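Local coordinates for protein dihydrofolate reductase (Moritella profunda, PDB 3IA4) that probably reduces 7,8-dihydrofolate to tetrahydrofolate at the expense of NADPH, a key step of folate metabolism, and here holds NADPH and methotrexate, at residues E139-A144 and Y153-L158. Residues are numbered along the deposited sequence; the frame is centred on the assembly and turned at random.
Sequences EHESYA and YRFSLL
Y143 lays its CB over one face of the Y153 ring, 3.6 Å from the ring centroid, in a CH-pi contact. The two phenol rings lie almost parallel, their planes 11° apart, yet they are slid so far that they barely overlap; they come closest where Y143 CD1 lies 3.5 Å from Y153 CE2. Y153 reaches this position because its CG sits between the backbone N and the carbonyl carbon (chi1 65°), which turns the ring back across the neighbouring strand. A flat, broad side chain suits a place where A27 of helix 26-36 and T115 of strand 111-117 also touch it. A serine here would probably deprive Y143 of the surface beneath its CB, leaving a gap beside helix 26-36. The backbones of the two tyrosines form a hydrogen-bonded antiparallel pair, with Y143 N to Y153 O at 2.9 Å. This is the C-terminal beta hairpin of the dihydrofolate reductase fold: strand 135-143 is an outermost strand of the central sheet, and 153-160 joins it to strand 111-117. Farther along, F155 N gives E141 O a bond of 2.7 Å. F155 projects to the same face as both tyrosines, and its CB meets an edge of the Y143 ring. A phenylalanine suits this buried place: its side chain packs on L31 and Y113 and lies about 7 Å from the bound methotrexate. The phenol of Y143 suits a half-exposed position, since its OH donates a very short bond to E141 OE2 and makes a weak one to R34. E139, extended beyond CG, runs alongside L157, CB to CB at 3.8 Å and OE2 3.9 Å from L157 CD2; a glutamate suits this exposed outer strand, its methylenes packing on the leucine while its end stays polar.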
loop_
_atom_site.group_PDB
_atom_site.type_symbol
_atom_site.label_atom_id
_atom_site.label_comp_id
_atom_site.label_asym_id
_atom_site.label_seq_id
_atom_site.Cartn_x
_atom_site.Cartn_y
_atom_site.Cartn_z
ATOM N N GLU A 139 3.187 15.079 7.017
ATOM C CA GLU A 139 1.809 15.439 6.588
ATOM C C GLU A 139 0.844 14.635 7.437
ATOM O O GLU A 139 1.169 13.520 7.878
ATOM C CB GLU A 139 1.520 15.092 5.118
ATOM C CG GLU A 139 2.359 15.881 4.149
ATOM C CD GLU A 139 1.686 16.031 2.797
ATOM O OE1 GLU A 139 2.061 16.985 2.053
ATOM O OE2 GLU A 139 0.784 15.205 2.493
ATOM N N HIS A 140 -0.356 15.170 7.635
ATOM C CA HIS A 140 -1.315 14.417 8.451
ATOM C C HIS A 140 -2.710 14.938 8.113
ATOM O O HIS A 140 -2.858 16.091 7.716
ATOM C CB HIS A 140 -1.050 14.702 9.898
ATOM C CG HIS A 140 -1.548 16.051 10.309
ATOM N ND1 HIS A 140 -0.824 17.199 10.089
ATOM C CD2 HIS A 140 -2.731 16.444 10.854
ATOM C CE1 HIS A 140 -1.512 18.241 10.521
ATOM N NE2 HIS A 140 -2.681 17.813 10.978
ATOM N N GLU A 141 -3.722 14.101 8.323
ATOM C CA GLU A 141 -5.141 14.486 8.150
ATOM C C GLU A 141 -5.984 13.586 9.051
ATOM O O GLU A 141 -5.683 12.417 9.170
ATOM C CB GLU A 141 -5.559 14.311 6.672
ATOM C CG GLU A 141 -4.646 15.034 5.663
ATOM C CD GLU A 141 -4.842 14.634 4.168
ATOM O OE1 GLU A 141 -4.423 15.447 3.296
ATOM O OE2 GLU A 141 -5.383 13.528 3.856
ATOM N N SER A 142 -7.016 14.120 9.708
ATOM C CA SER A 142 -7.956 13.323 10.532
ATOM C C SER A 142 -9.322 13.224 9.875
ATOM O O SER A 142 -9.805 14.222 9.300
ATOM C CB SER A 142 -8.179 14.034 11.872
ATOM O OG SER A 142 -7.382 13.454 12.864
ATOM N N TYR A 143 -9.964 12.068 9.994
ATOM C CA TYR A 143 -11.273 11.831 9.372
ATOM C C TYR A 143 -12.254 11.169 10.340
ATOM O O TYR A 143 -12.257 9.935 10.518
ATOM C CB TYR A 143 -11.136 10.954 8.127
ATOM C CG TYR A 143 -10.255 11.502 7.041
ATOM C CD1 TYR A 143 -8.897 11.210 6.996
ATOM C CD2 TYR A 143 -10.792 12.268 5.992
ATOM C CE1 TYR A 143 -8.094 11.708 5.990
ATOM C CE2 TYR A 143 -9.979 12.759 4.971
ATOM C CZ TYR A 143 -8.634 12.476 4.978
ATOM O OH TYR A 143 -7.788 12.942 3.981
ATOM N N ALA A 144 -13.126 11.958 10.968
ATOM C CA ALA A 144 -14.056 11.360 11.928
ATOM C C ALA A 144 -15.084 10.496 11.178
ATOM O O ALA A 144 -15.418 10.765 10.017
ATOM C CB ALA A 144 -14.764 12.455 12.762
ATOM N N TYR A 153 -10.662 7.391 11.268
ATOM C CA TYR A 153 -9.321 7.059 10.711
ATOM C C TYR A 153 -8.521 8.301 10.499
ATOM O O TYR A 153 -9.055 9.416 10.605
ATOM C CB TYR A 153 -9.413 6.168 9.462
ATOM C CG TYR A 153 -10.098 6.832 8.265
ATOM C CD1 TYR A 153 -11.480 6.884 8.175
ATOM C CD2 TYR A 153 -9.341 7.413 7.265
ATOM C CE1 TYR A 153 -12.108 7.526 7.061
ATOM C CE2 TYR A 153 -9.945 8.024 6.145
ATOM C CZ TYR A 153 -11.318 8.069 6.063
ATOM O OH TYR A 153 -11.902 8.689 4.956
ATOM N N ARG A 154 -7.220 8.141 10.283
ATOM C CA ARG A 154 -6.404 9.342 10.134
ATOM C C ARG A 154 -5.250 8.971 9.219
ATOM O O ARG A 154 -4.889 7.800 9.079
ATOM C CB ARG A 154 -5.893 9.892 11.485
ATOM C CG ARG A 154 -4.878 8.981 12.094
ATOM C CD ARG A 154 -4.526 9.416 13.538
ATOM N NE ARG A 154 -3.626 8.424 14.149
ATOM C CZ ARG A 154 -4.046 7.332 14.787
ATOM N NH1 ARG A 154 -3.153 6.474 15.300
ATOM N NH2 ARG A 154 -5.364 7.062 14.895
ATOM N N PHE A 155 -4.731 9.980 8.552
ATOM C CA PHE A 155 -3.555 9.826 7.679
ATOM C C PHE A 155 -2.284 10.390 8.296
ATOM O O PHE A 155 -2.297 11.456 8.895
ATOM C CB PHE A 155 -3.858 10.580 6.400
ATOM C CG PHE A 155 -2.728 10.553 5.446
ATOM C CD1 PHE A 155 -2.340 9.328 4.887
ATOM C CD2 PHE A 155 -1.978 11.699 5.169
ATOM C CE1 PHE A 155 -1.244 9.252 4.034
ATOM C CE2 PHE A 155 -0.866 11.631 4.288
ATOM C CZ PHE A 155 -0.504 10.409 3.742
ATOM N N SER A 156 -1.160 9.678 8.140
ATOM C CA SER A 156 0.112 10.163 8.641
ATOM C C SER A 156 1.160 9.832 7.590
ATOM O O SER A 156 1.350 8.648 7.267
ATOM C CB SER A 156 0.411 9.424 9.968
ATOM O OG SER A 156 1.699 9.667 10.466
ATOM N N LEU A 157 1.850 10.851 7.075
ATOM C CA LEU A 157 2.922 10.612 6.158
ATOM C C LEU A 157 4.244 10.707 6.905
ATOM O O LEU A 157 4.593 11.756 7.472
ATOM C CB LEU A 157 2.765 11.555 4.948
ATOM C CG LEU A 157 3.835 11.566 3.867
ATOM C CD1 LEU A 157 4.394 10.278 3.532
ATOM C CD2 LEU A 157 3.285 12.279 2.595
ATOM N N LEU A 158 4.931 9.563 6.998
ATOM C CA LEU A 158 6.218 9.508 7.690
ATOM C C LEU A 158 7.396 9.473 6.732
ATOM O O LEU A 158 7.387 8.746 5.708
ATOM C CB LEU A 158 6.309 8.265 8.569
ATOM C CG LEU A 158 5.211 8.006 9.589
ATOM C CD1 LEU A 158 5.479 6.721 10.329
ATOM C CD2 LEU A 158 5.220 9.184 10.561
#